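Local coordinates for protein N-acylethanolamine-hydrolyzing acid amidase subunit alpha (Caenorhabditis elegans, PDB 6DY3) that probably hydrolyses bioactive fatty acid amides such as N-palmitoylethanolamine to ethanolamine and free fatty acids, as the alpha-subunit partner of a self-cleaved heterodimer, at residues 31-34 and 35-39. Sequence-based numbering, arbitrary orientation.
With FUC (alpha-L-fucopyranose), chain I; NAG (2-acetamido-2-deoxy-beta-D-glucopyranose), chain B.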
ATOM      1  N   GLN A  31     -20.388   0.935  -7.397  1.00 47.25           N
ATOM      2  CA  GLN A  31     -20.177   2.205  -8.082  1.00 47.56           C
ATOM      3  C   GLN A  31     -18.746   2.327  -8.589  1.00 48.33           C
ATOM      4  O   GLN A  31     -18.511   2.845  -9.687  1.00 47.24           O
ATOM      5  CB  GLN A  31     -20.522   3.361  -7.148  1.00 50.86           C
ATOM      6  CG  GLN A  31     -20.767   4.675  -7.853  1.00 54.58           C
ATOM      7  CD  GLN A  31     -21.875   4.580  -8.888  1.00 56.05           C
ATOM      8  OE1 GLN A  31     -23.015   4.228  -8.568  1.00 53.68           O
ATOM      9  NE2 GLN A  31     -21.544   4.894 -10.139  1.00 55.70           N
ATOM     10  N   VAL A  32     -17.776   1.873  -7.793  1.00 48.78           N
ATOM     11  CA  VAL A  32     -16.380   1.894  -8.221  1.00 45.91           C
ATOM     12  C   VAL A  32     -16.209   1.091  -9.504  1.00 46.70           C
ATOM     13  O   VAL A  32     -15.591   1.554 -10.471  1.00 45.92           O
ATOM     14  CB  VAL A  32     -15.469   1.366  -7.096  1.00 45.44           C
ATOM     15  CG1 VAL A  32     -14.040   1.147  -7.598  1.00 44.94           C
ATOM     16  CG2 VAL A  32     -15.476   2.327  -5.913  1.00 45.61           C
ATOM     17  N   ILE A  33     -16.746  -0.133  -9.530  1.00 50.82           N
ATOM     18  CA  ILE A  33     -16.612  -0.981 -10.711  1.00 51.35           C
ATOM     19  C   ILE A  33     -17.339  -0.359 -11.896  1.00 54.30           C
ATOM     20  O   ILE A  33     -16.824  -0.337 -13.022  1.00 52.44           O
ATOM     21  CB  ILE A  33     -17.131  -2.402 -10.409  1.00 49.88           C
ATOM     22  CG1 ILE A  33     -16.314  -3.063  -9.290  1.00 49.55           C
ATOM     23  CG2 ILE A  33     -17.113  -3.268 -11.665  1.00 49.86           C
ATOM     24  CD1 ILE A  33     -14.828  -3.174  -9.569  1.00 53.59           C
ATOM     25  N   LYS A  34     -18.543   0.163 -11.663  1.00 59.34           N
ATOM     26  CA  LYS A  34     -19.321   0.738 -12.755  1.00 60.44           C
ATOM     27  C   LYS A  34     -18.588   1.909 -13.400  1.00 60.76           C
ATOM     28  O   LYS A  34     -18.641   2.086 -14.622  1.00 59.86           O
ATOM     29  CB  LYS A  34     -20.691   1.172 -12.240  1.00 60.63           C
ATOM     30  CG  LYS A  34     -21.619   1.700 -13.313  1.00 65.75           C
ATOM     31  CD  LYS A  34     -22.918   2.214 -12.713  1.00 70.89           C
ATOM     32  CE  LYS A  34     -23.830   2.795 -13.780  1.00 77.50           C
ATOM     33  NZ  LYS A  34     -25.110   3.295 -13.207  1.00 82.33           N
ATOM     34  N   ASP A  35     -17.889   2.713 -12.598  1.00 62.38           N
ATOM     35  CA  ASP A  35     -17.214   3.892 -13.127  1.00 63.19           C
ATOM     36  C   ASP A  35     -15.937   3.558 -13.886  1.00 61.19           C
ATOM     37  O   ASP A  35     -15.512   4.354 -14.730  1.00 60.61           O
ATOM     38  CB  ASP A  35     -16.889   4.869 -11.997  1.00 63.91           C
ATOM     39  CG  ASP A  35     -18.129   5.496 -11.392  1.00 69.36           C
ATOM     40  OD1 ASP A  35     -18.020   6.066 -10.285  1.00 69.97           O
ATOM     41  OD2 ASP A  35     -19.211   5.422 -12.016  1.00 73.96           O
ATOM     42  N   HIS A  36     -15.310   2.417 -13.605  1.00 57.37           N
ATOM     43  CA  HIS A  36     -14.071   2.035 -14.271  1.00 55.83           C
ATOM     44  C   HIS A  36     -14.244   0.798 -15.145  1.00 56.97           C
ATOM     45  O   HIS A  36     -13.252   0.194 -15.563  1.00 59.36           O
ATOM     46  CB  HIS A  36     -12.968   1.806 -13.237  1.00 54.32           C
ATOM     47  CG  HIS A  36     -12.739   2.974 -12.330  1.00 51.14           C
ATOM     48  ND1 HIS A  36     -13.486   3.190 -11.193  1.00 50.34           N
ATOM     49  CD2 HIS A  36     -11.848   3.990 -12.394  1.00 52.61           C
ATOM     50  CE1 HIS A  36     -13.064   4.289 -10.593  1.00 55.00           C
ATOM     51  NE2 HIS A  36     -12.070   4.794 -11.302  1.00 55.91           N
ATOM     52  N   LEU A  37     -15.487   0.419 -15.449  1.00 55.25           N
ATOM     53  CA  LEU A  37     -15.726  -0.819 -16.183  1.00 55.42           C
ATOM     54  C   LEU A  37     -14.969  -0.839 -17.505  1.00 55.02           C
ATOM     55  O   LEU A  37     -14.611  -1.911 -18.006  1.00 52.89           O
ATOM     56  CB  LEU A  37     -17.225  -0.987 -16.425  1.00 59.07           C
ATOM     57  CG  LEU A  37     -17.692  -2.293 -17.065  1.00 57.38           C
ATOM     58  CD1 LEU A  37     -17.459  -3.456 -16.122  1.00 55.33           C
ATOM     59  CD2 LEU A  37     -19.155  -2.188 -17.453  1.00 57.65           C
ATOM     60  N   GLU A  38     -14.716   0.339 -18.079  1.00 61.11           N
ATOM     61  CA  GLU A  38     -14.041   0.427 -19.367  1.00 66.64           C
ATOM     62  C   GLU A  38     -12.619  -0.118 -19.294  1.00 64.71           C
ATOM     63  O   GLU A  38     -12.129  -0.726 -20.253  1.00 65.33           O
ATOM     64  CB  GLU A  38     -14.042   1.888 -19.826  1.00 74.13           C
ATOM     65  CG  GLU A  38     -13.192   2.199 -21.043  1.00 83.29           C
ATOM     66  CD  GLU A  38     -12.915   3.688 -21.192  1.00 87.56           C
ATOM     67  OE1 GLU A  38     -13.460   4.487 -20.396  1.00 86.86           O
ATOM     68  OE2 GLU A  38     -12.136   4.061 -22.095  1.00 89.66           O
ATOM     69  N   TYR A  39     -11.938   0.098 -18.169  1.00 63.32           N
ATOM     70  CA  TYR A  39     -10.527  -0.248 -18.046  1.00 62.83           C
ATOM     71  C   TYR A  39     -10.290  -1.640 -17.477  1.00 62.52           C
ATOM     72  O   TYR A  39      -9.183  -2.168 -17.622  1.00 61.35           O
ATOM     73  CB  TYR A  39      -9.813   0.770 -17.152  1.00 60.23           C
ATOM     74  CG  TYR A  39      -9.994   2.204 -17.581  1.00 59.62           C
ATOM     75  CD1 TYR A  39      -9.342   2.700 -18.697  1.00 61.08           C
ATOM     76  CD2 TYR A  39     -10.813   3.062 -16.862  1.00 60.11           C
ATOM     77  CE1 TYR A  39      -9.502   4.014 -19.089  1.00 65.43           C
ATOM     78  CE2 TYR A  39     -10.979   4.379 -17.250  1.00 63.63           C
ATOM     79  CZ  TYR A  39     -10.321   4.847 -18.363  1.00 65.44           C
ATOM     80  OH  TYR A  39     -10.482   6.153 -18.753  1.00 68.22           O
TER
HETATM   81  C1  FUC I   3      -8.149   2.843 -23.878  1.00112.35           C
HETATM   82  C2  FUC I   3      -7.311   1.585 -23.449  1.00113.45           C
HETATM   83  C3  FUC I   3      -8.144   0.570 -22.672  1.00114.34           C
HETATM   84  C4  FUC I   3      -9.519   0.448 -23.301  1.00114.12           C
HETATM   85  C5  FUC I   3     -10.273   1.767 -23.133  1.00105.10           C
HETATM   86  C6  FUC I   3     -11.382   1.948 -24.173  1.00100.19           C
HETATM   87  O2  FUC I   3      -6.144   1.937 -22.715  1.00110.67           O
HETATM   88  O3  FUC I   3      -7.524  -0.723 -22.718  1.00111.19           O
HETATM   89  O4  FUC I   3      -9.405   0.126 -24.677  1.00119.93           O
HETATM   90  O5  FUC I   3      -9.409   2.946 -23.189  1.00106.12           O
HETATM   91  C1  NAG B   1      -5.809   5.305 -19.534  1.00 64.38           C
HETATM   92  C2  NAG B   1      -4.356   4.970 -19.930  1.00 77.51           C
HETATM   93  C3  NAG B   1      -4.058   5.422 -21.365  1.00 96.03           C
HETATM   94  C4  NAG B   1      -5.147   4.965 -22.329  1.00108.40           C
HETATM   95  C5  NAG B   1      -6.514   5.378 -21.802  1.00103.87           C
HETATM   96  C6  NAG B   1      -7.677   4.893 -22.640  1.00110.28           C
HETATM   97  C7  NAG B   1      -3.411   6.892 -18.735  1.00 63.05           C
HETATM   98  C8  NAG B   1      -2.364   7.359 -17.774  1.00 57.78           C
HETATM   99  N2  NAG B   1      -3.415   5.582 -19.006  1.00 69.83           N
HETATM  100  O3  NAG B   1      -2.805   4.875 -21.764  1.00100.70           O
HETATM  101  O4  NAG B   1      -4.940   5.541 -23.616  1.00119.25           O
HETATM  102  O5  NAG B   1      -6.694   4.806 -20.505  1.00 88.94           O
HETATM  103  O6  NAG B   1      -7.275   3.989 -23.663  1.00114.91           O
HETATM  104  O7  NAG B   1      -4.206   7.665 -19.257  1.00 66.85           O
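Helix 30-36, a short helix of the alpha-subunit, carries an i to i+4 side-chain pair, Gln31 with Asp35, and a side-chain-to-backbone contact of His36 with Val32 O. Val32 O is the shared acceptor: His36 N reaches it at 3.3 Å and His36 ND1 at 2.8 Å. The ND1 bond is nearly straight (174°), and the oxygen lies at the edge of the imidazole, close to its plane. With CG of His36 anti to its own carbonyl carbon (chi1 -55°), the ring swings back along the helix; in the modelled ring orientation ND1 is the donor, and the bond probably restrains the ring's rotation.

One residue earlier, Asp35 N donates to Gln31 O at 3.0 Å. The side chains of the same pair also meet, NE2 of Gln31 donating to OD2 of Asp35 at 3.0 Å. The donor lies above the carboxylate plane, whereas OD2 is almost within the amide plane; the two groups are turned 46° apart. The bend of the Gln31 chain at chi2 brings its amide over to Asp35. The other carboxylate oxygen, OD1, is hydrogen-bonded to Tyr17 OH. An alanine in place of Asp35 would probably leave the Gln31 amide free to turn and the Tyr17 hydroxyl without this acceptor.

Through Tyr17 the helix is tied to strand 15-20. Ile33 packs on Ile81, Glu84 and Ser85 of helix 72-85, while Val32 and His36 contact Ile32 and Asn29 of the beta-subunit, respectively; beyond Tyr39 the chain enters helix 40-48.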